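Glycosyl hydrolase, family 8 (Clostridium perfringens, PDB 3REN) probably hydrolyses alpha-glucosidic bonds as an alpha-amylase built on an (alpha/alpha)6-barrel, although it is named for glycoside hydrolase family 8. Local coordinates at residues S62-L70 with D115-L123; S282-L291 with F336-K347. All blocks are in the same frame, centred on the assembly; numbering follows the deposited sequence. Where two conformers were deposited one is given.

Interaction 1 of 2, residues S62-L70 with D115-L123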
# COMPACT_ATOMS: atom_id res chain seq x y z
N SER A 62 -10.55 -3.44 -3.25
CA SER A 62 -9.78 -3.02 -4.43
C SER A 62 -8.36 -2.66 -4.02
O SER A 62 -7.45 -2.60 -4.88
CB SER A 62 -10.43 -1.84 -5.15
OG SER A 62 -10.62 -0.74 -4.23
N GLU A 63 -8.18 -2.41 -2.72
CA GLU A 63 -6.84 -2.33 -2.13
C GLU A 63 -6.05 -3.61 -2.46
O GLU A 63 -4.93 -3.51 -2.96
CB GLU A 63 -6.89 -2.10 -0.61
CG GLU A 63 -5.54 -2.18 0.15
CD GLU A 63 -5.77 -2.11 1.68
OE1 GLU A 63 -6.05 -3.19 2.31
OE2 GLU A 63 -5.74 -0.98 2.24
N SER A 64 -6.62 -4.77 -2.11
CA SER A 64 -5.97 -6.07 -2.33
C SER A 64 -5.70 -6.30 -3.81
O SER A 64 -4.58 -6.68 -4.21
CB SER A 64 -6.88 -7.21 -1.83
OG SER A 64 -7.17 -7.01 -0.46
N GLU A 65 -6.71 -6.03 -4.64
CA GLU A 65 -6.57 -6.19 -6.08
C GLU A 65 -5.47 -5.31 -6.68
O GLU A 65 -4.71 -5.79 -7.52
CB GLU A 65 -7.90 -5.95 -6.78
CG GLU A 65 -8.92 -7.01 -6.40
CD GLU A 65 -8.42 -8.45 -6.68
OE1 GLU A 65 -7.85 -8.68 -7.77
OE2 GLU A 65 -8.58 -9.34 -5.83
N GLY A 66 -5.42 -4.04 -6.27
CA GLY A 66 -4.40 -3.10 -6.72
C GLY A 66 -3.01 -3.57 -6.35
O GLY A 66 -2.10 -3.46 -7.16
N LEU A 67 -2.85 -4.08 -5.14
CA LEU A 67 -1.56 -4.63 -4.70
C LEU A 67 -1.10 -5.79 -5.58
O LEU A 67 0.05 -5.87 -5.97
CB LEU A 67 -1.58 -5.02 -3.20
CG LEU A 67 -1.62 -3.82 -2.21
CD1 LEU A 67 -1.94 -4.24 -0.74
CD2 LEU A 67 -0.30 -3.04 -2.27
N MSE A 68 -2.03 -6.69 -5.90
CA MSE A 68 -1.72 -7.88 -6.68
C MSE A 68 -1.38 -7.49 -8.13
O MSE A 68 -0.49 -8.08 -8.73
CB MSE A 68 -2.88 -8.90 -6.60
CG MSE A 68 -2.63 -10.20 -7.39
SE MSE A 68 -0.92 -11.12 -6.94
CE MSE A 68 -1.46 -12.08 -5.35
N MSE A 69 -2.09 -6.50 -8.67
CA MSE A 69 -1.72 -5.91 -9.96
C MSE A 69 -0.33 -5.31 -9.97
O MSE A 69 0.41 -5.50 -10.94
CB MSE A 69 -2.74 -4.84 -10.37
CG MSE A 69 -4.12 -5.47 -10.80
SE MSE A 69 -5.56 -4.09 -10.91
CE MSE A 69 -4.96 -3.13 -12.47
N LEU A 70 0.05 -4.58 -8.91
CA LEU A 70 1.43 -4.08 -8.86
C LEU A 70 2.48 -5.19 -8.86
O LEU A 70 3.52 -5.11 -9.58
CB LEU A 70 1.65 -3.18 -7.65
CG LEU A 70 0.97 -1.81 -7.72
CD1 LEU A 70 1.15 -1.12 -6.35
CD2 LEU A 70 1.70 -1.00 -8.80
N ASP A 115 -6.78 3.85 -3.11
CA ASP A 115 -7.00 2.66 -3.93
C ASP A 115 -7.06 3.01 -5.42
O ASP A 115 -6.58 2.23 -6.26
CB ASP A 115 -8.30 1.93 -3.59
CG ASP A 115 -8.40 1.50 -2.16
OD1 ASP A 115 -7.37 1.19 -1.52
OD2 ASP A 115 -9.56 1.43 -1.69
N GLU A 116 -7.69 4.14 -5.75
CA GLU A 116 -7.81 4.58 -7.14
C GLU A 116 -6.42 4.85 -7.68
O GLU A 116 -6.09 4.40 -8.76
CB GLU A 116 -8.66 5.86 -7.26
CG GLU A 116 -9.96 5.83 -6.47
CD GLU A 116 -10.83 4.67 -6.92
OE1 GLU A 116 -10.80 4.37 -8.14
OE2 GLU A 116 -11.53 4.07 -6.08
N LEU A 117 -5.61 5.57 -6.90
CA LEU A 117 -4.29 5.94 -7.37
C LEU A 117 -3.37 4.70 -7.50
O LEU A 117 -2.53 4.68 -8.38
CB LEU A 117 -3.65 7.02 -6.48
CG LEU A 117 -4.26 8.42 -6.59
CD1 LEU A 117 -3.83 9.32 -5.42
CD2 LEU A 117 -3.88 9.06 -7.89
N ARG A 118 -3.51 3.71 -6.60
CA ARG A 118 -2.71 2.49 -6.69
C ARG A 118 -3.01 1.72 -7.98
O ARG A 118 -2.10 1.14 -8.59
CB ARG A 118 -2.98 1.57 -5.51
CG ARG A 118 -2.01 0.40 -5.40
CD ARG A 118 -2.37 -0.56 -4.27
NE ARG A 118 -2.24 0.03 -2.92
CZ ARG A 118 -3.25 0.47 -2.17
NH1 ARG A 118 -4.51 0.46 -2.62
NH2 ARG A 118 -3.01 0.96 -0.96
N ILE A 119 -4.28 1.67 -8.36
CA ILE A 119 -4.73 1.03 -9.59
C ILE A 119 -4.30 1.79 -10.85
O ILE A 119 -3.87 1.18 -11.84
CB ILE A 119 -6.26 0.77 -9.52
CG1 ILE A 119 -6.47 -0.38 -8.53
CG2 ILE A 119 -6.84 0.38 -10.95
CD1 ILE A 119 -7.88 -0.63 -8.05
N ILE A 120 -4.38 3.12 -10.82
CA ILE A 120 -3.88 3.92 -11.91
C ILE A 120 -2.39 3.64 -12.09
O ILE A 120 -1.95 3.48 -13.21
CB ILE A 120 -4.13 5.42 -11.66
CG1 ILE A 120 -5.60 5.75 -11.92
CG2 ILE A 120 -3.24 6.28 -12.58
CD1 ILE A 120 -6.16 6.85 -10.95
N LYS A 121 -1.63 3.58 -10.99
CA LYS A 121 -0.19 3.33 -11.07
C LYS A 121 0.09 1.98 -11.71
O LYS A 121 0.90 1.90 -12.63
CB LYS A 121 0.45 3.38 -9.67
CG LYS A 121 1.99 3.22 -9.69
CD LYS A 121 2.52 3.10 -8.24
CE LYS A 121 4.02 3.40 -8.18
NZ LYS A 121 4.70 3.06 -6.84
N ALA A 122 -0.59 0.92 -11.27
CA ALA A 122 -0.42 -0.42 -11.87
C ALA A 122 -0.75 -0.42 -13.37
O ALA A 122 -0.05 -1.05 -14.17
CB ALA A 122 -1.29 -1.44 -11.16
N LEU A 123 -1.80 0.28 -13.74
CA LEU A 123 -2.21 0.41 -15.15
C LEU A 123 -1.20 1.18 -16.01
O LEU A 123 -0.87 0.75 -17.13
CB LEU A 123 -3.61 1.02 -15.26
CG LEU A 123 -4.76 0.08 -14.85
CD1 LEU A 123 -6.03 0.90 -14.68
CD2 LEU A 123 -4.95 -1.03 -15.89
O HOH W 1 -5.98 -0.47 -5.13
O HOH W 2 -10.12 -1.01 -0.84
O HOH W 3 -5.16 1.12 0.66
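The guanidinium of Arg118 carries Glu63 CG over one face, with NH1 4.0 Å from that CG, and takes Asp115 OD1 and a water at its edge, in plane. Leu67 CD2 approaches the same group obliquely. These residues join two neighbouring, nearly parallel helices of the (alpha/alpha)6-barrel, whose short segments 62-70 and 115-123 run 22° apart. The Arg118 NH1 to Asp115 OD1 salt bridge, 3.2 Å long, lies within segment 115-123 and uses the anti side of the carboxylate. Arg118 is also a knob among Glu63, Gly66, Leu67 and Leu70; CG stands anti to the backbone N (chi1 -170°), and the bend at chi3 turns the head toward Glu63. Gly66, which has no side chain, lets Ile119 CG1 come within 3.9 Å of its CA. Farther along, the CB atoms of Met69, a selenomethionine, and Ala122 touch, while Leu70 CD2 rests on Ala122. Waters link side-chain and backbone polar atoms: one joins Glu63 OE2, Asp115 OD1 and Arg118 NH2, and a second joins Glu63 N to Asp115 OD2. The water at the guanidinium edge accepts from Arg118 NH1 and donates to Asp115 O and, at 2.6 Å, to Ser62 O.

Interaction 2 of 2, residues S282-L291 with F336-K347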
# COMPACT_ATOMS: atom_id res chain seq x y z
N SER A 282 4.61 -5.11 12.56
CA SER A 282 3.70 -5.42 11.44
C SER A 282 4.51 -5.81 10.20
O SER A 282 5.45 -5.13 9.86
CB SER A 282 2.86 -4.15 11.17
OG SER A 282 2.41 -4.06 9.84
N PRO A 283 4.14 -6.89 9.50
CA PRO A 283 4.79 -7.17 8.21
C PRO A 283 4.71 -5.98 7.21
O PRO A 283 5.60 -5.84 6.38
CB PRO A 283 3.98 -8.35 7.65
CG PRO A 283 3.35 -8.99 8.89
CD PRO A 283 3.07 -7.86 9.81
N SER A 284 3.67 -5.15 7.29
CA SER A 284 3.53 -4.01 6.37
C SER A 284 4.57 -2.93 6.61
O SER A 284 5.04 -2.28 5.67
CB SER A 284 2.13 -3.42 6.46
OG SER A 284 1.21 -4.34 5.92
N ILE A 285 4.91 -2.71 7.88
CA ILE A 285 5.99 -1.80 8.25
C ILE A 285 7.29 -2.30 7.66
O ILE A 285 7.99 -1.57 6.93
CB ILE A 285 6.16 -1.76 9.76
CG1 ILE A 285 4.89 -1.23 10.41
CG2 ILE A 285 7.41 -0.92 10.15
CD1 ILE A 285 4.78 0.22 10.34
N TYR A 286 7.63 -3.56 7.98
CA TYR A 286 8.90 -4.14 7.46
C TYR A 286 8.98 -4.19 5.95
O TYR A 286 10.03 -3.92 5.37
CB TYR A 286 9.18 -5.52 8.07
CG TYR A 286 9.53 -5.43 9.55
CD1 TYR A 286 10.53 -4.56 9.99
CD2 TYR A 286 8.83 -6.17 10.50
CE1 TYR A 286 10.87 -4.44 11.35
CE2 TYR A 286 9.15 -6.07 11.88
CZ TYR A 286 10.18 -5.20 12.28
OH TYR A 286 10.51 -5.10 13.62
N SER A 287 7.85 -4.51 5.31
CA SER A 287 7.73 -4.46 3.84
C SER A 287 8.10 -3.13 3.28
O SER A 287 8.86 -3.06 2.33
CB SER A 287 6.32 -4.82 3.38
OG SER A 287 6.05 -6.18 3.69
N ASN A 288 7.55 -2.05 3.86
CA ASN A 288 7.82 -0.73 3.34
C ASN A 288 9.27 -0.31 3.54
O ASN A 288 9.86 0.33 2.67
CB ASN A 288 6.87 0.30 4.01
CG ASN A 288 5.50 0.31 3.35
OD1 ASN A 288 5.34 -0.20 2.25
ND2 ASN A 288 4.50 0.88 4.02
N VAL A 289 9.83 -0.66 4.71
CA VAL A 289 11.22 -0.35 5.01
C VAL A 289 12.14 -1.05 4.00
O VAL A 289 13.08 -0.46 3.47
CB VAL A 289 11.57 -0.77 6.46
CG1 VAL A 289 13.05 -0.56 6.73
CG2 VAL A 289 10.75 0.04 7.48
N ALA A 290 11.83 -2.32 3.71
CA ALA A 290 12.55 -3.08 2.67
C ALA A 290 12.41 -2.45 1.30
O ALA A 290 13.37 -2.40 0.54
CB ALA A 290 12.05 -4.55 2.64
N LEU A 291 11.21 -1.97 0.95
CA LEU A 291 11.03 -1.31 -0.38
C LEU A 291 11.80 0.02 -0.49
O LEU A 291 12.34 0.38 -1.56
CB LEU A 291 9.55 -1.10 -0.70
CG LEU A 291 8.89 -2.45 -0.99
CD1 LEU A 291 7.40 -2.32 -0.81
CD2 LEU A 291 9.29 -2.96 -2.41
N PHE A 336 -3.85 -7.52 3.67
CA PHE A 336 -2.97 -6.36 3.49
C PHE A 336 -1.49 -6.62 3.89
O PHE A 336 -0.56 -6.25 3.16
CB PHE A 336 -3.54 -5.15 4.24
CG PHE A 336 -2.75 -3.89 4.05
CD1 PHE A 336 -2.75 -3.23 2.82
CD2 PHE A 336 -2.05 -3.33 5.12
CE1 PHE A 336 -2.03 -2.03 2.64
CE2 PHE A 336 -1.33 -2.15 4.97
CZ PHE A 336 -1.31 -1.49 3.74
N ASP A 337 -1.28 -7.28 5.03
CA ASP A 337 0.08 -7.60 5.46
C ASP A 337 0.75 -8.62 4.57
O ASP A 337 1.94 -8.49 4.28
CB ASP A 337 0.12 -8.08 6.90
CG ASP A 337 -0.12 -6.94 7.88
OD1 ASP A 337 0.31 -5.80 7.58
OD2 ASP A 337 -0.75 -7.18 8.91
N ASN A 338 -0.02 -9.61 4.13
CA ASN A 338 0.48 -10.64 3.24
C ASN A 338 0.87 -10.10 1.86
O ASN A 338 1.94 -10.46 1.33
CB ASN A 338 -0.52 -11.80 3.15
CG ASN A 338 -0.52 -12.63 4.42
OD1 ASN A 338 0.22 -13.60 4.52
ND2 ASN A 338 -1.31 -12.22 5.43
N LEU A 339 0.04 -9.23 1.29
CA LEU A 339 0.35 -8.63 -0.02
C LEU A 339 1.56 -7.68 0.02
O LEU A 339 2.37 -7.64 -0.94
CB LEU A 339 -0.88 -7.93 -0.61
CG LEU A 339 -1.97 -8.91 -1.02
CD1 LEU A 339 -3.34 -8.14 -1.00
CD2 LEU A 339 -1.61 -9.57 -2.42
N ASN A 340 1.68 -6.91 1.10
CA ASN A 340 2.82 -5.99 1.22
C ASN A 340 4.11 -6.82 1.35
O ASN A 340 5.11 -6.52 0.68
CB ASN A 340 2.64 -5.02 2.39
CG ASN A 340 1.72 -3.85 2.05
OD1 ASN A 340 1.76 -3.35 0.93
ND2 ASN A 340 0.90 -3.42 3.00
N ALA A 341 4.04 -7.90 2.13
CA ALA A 341 5.18 -8.83 2.26
C ALA A 341 5.56 -9.45 0.92
O ALA A 341 6.73 -9.66 0.64
CB ALA A 341 4.86 -9.95 3.26
N LEU A 342 4.56 -9.75 0.09
CA LEU A 342 4.84 -10.32 -1.23
C LEU A 342 5.61 -9.33 -2.10
O LEU A 342 6.61 -9.69 -2.72
CB LEU A 342 3.53 -10.83 -1.88
CG LEU A 342 3.65 -11.50 -3.24
CD1 LEU A 342 4.31 -12.86 -3.11
CD2 LEU A 342 2.26 -11.61 -3.89
N LEU A 343 5.20 -8.06 -2.10
CA LEU A 343 5.99 -7.01 -2.75
C LEU A 343 7.44 -6.90 -2.26
O LEU A 343 8.35 -6.70 -3.07
CB LEU A 343 5.28 -5.64 -2.67
CG LEU A 343 3.94 -5.62 -3.44
CD1 LEU A 343 3.13 -4.38 -3.16
CD2 LEU A 343 4.12 -5.74 -4.99
N ALA A 344 7.67 -6.98 -0.93
CA ALA A 344 9.06 -6.96 -0.39
C ALA A 344 9.84 -8.23 -0.78
O ALA A 344 10.99 -8.13 -1.21
CB ALA A 344 9.05 -6.79 1.13
N PHE A 345 9.23 -9.41 -0.64
CA PHE A 345 9.96 -10.65 -0.97
C PHE A 345 10.28 -10.66 -2.47
O PHE A 345 11.29 -11.23 -2.89
CB PHE A 345 9.18 -11.92 -0.60
CG PHE A 345 9.26 -12.31 0.86
CD1 PHE A 345 10.44 -12.14 1.59
CD2 PHE A 345 8.16 -12.87 1.49
CE1 PHE A 345 10.54 -12.52 2.92
CE2 PHE A 345 8.23 -13.24 2.86
CZ PHE A 345 9.42 -13.07 3.57
N GLN A 346 9.41 -10.05 -3.30
CA GLN A 346 9.70 -9.96 -4.76
C GLN A 346 11.05 -9.28 -5.09
O GLN A 346 11.68 -9.60 -6.11
CB GLN A 346 8.56 -9.24 -5.48
CG GLN A 346 8.70 -9.11 -7.00
CD GLN A 346 7.42 -8.57 -7.62
OE1 GLN A 346 6.93 -7.51 -7.21
NE2 GLN A 346 6.84 -9.32 -8.56
N LYS A 347 11.47 -8.33 -4.25
CA LYS A 347 12.80 -7.69 -4.39
C LYS A 347 13.97 -8.50 -3.83
O LYS A 347 15.13 -8.12 -4.04
CB LYS A 347 12.81 -6.35 -3.68
CG LYS A 347 11.79 -5.34 -4.21
CD LYS A 347 11.85 -5.22 -5.71
CE LYS A 347 11.28 -3.86 -6.10
NZ LYS A 347 10.62 -3.97 -7.37
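Phe336 opens segment 336-347 with its ring set obliquely to the hydroxyl of Ser284, CE2 lying 3.5 Å from Ser284 OG. Two nearly parallel helices of the (alpha/alpha)6-barrel meet here; the axes of the two segments approach to 8.2 Å. Asp337 follows: Ser284 OG donates to its OD1, though the modelled 2.4 Å is doubtfully short, while its CB and CG pack against the ring of Pro283. One turn on, Asn340 ND2 donates to the same Ser284 OG at 3.1 Å, nearly straight (165°) and close to the plane of its amide; that nitrogen also sits above one face of the Phe336 ring, toward the rim. Ser287 CB packs on Asn340 CB, but its OG turns back along its own helix to Pro283 O, being anti to the carbonyl carbon (chi1 -66°). Past Ala341, Leu343 touches Leu291, and Ala344 CB lies 3.8 Å from Ser287 CA and 4.0 Å from Ala290 CB. Lys347 ends the segment with CG against Leu291 CD2. The chemistry thus passes from polar to apolar along the helices: Ser284 OG receives from an amide beside a carboxylate, which would favour one hydroxyl orientation, whereas alanines and aliphatic chains make the other end.

From the N terminus, helix 62-74 comes first, and interaction 1 closes a loop of 44 intervening residues when helix 113-130 returns beside it. Much later, interaction 2 closes another loop of the same length between helix 283-296 and helix 335-346. The two loops follow in series, neither nesting nor crossing. Their centres are 15 Å apart, yet they touch: Phe336 meets Glu63 and Leu67, Leu339 packs on Ser64, and Leu343 meets Leu67. Helix 335-346, near the C terminus, therefore lies against helix 62-74, and the row 113-130, 62-74, 335-346, 283-296 joins the early and late parts of the barrel.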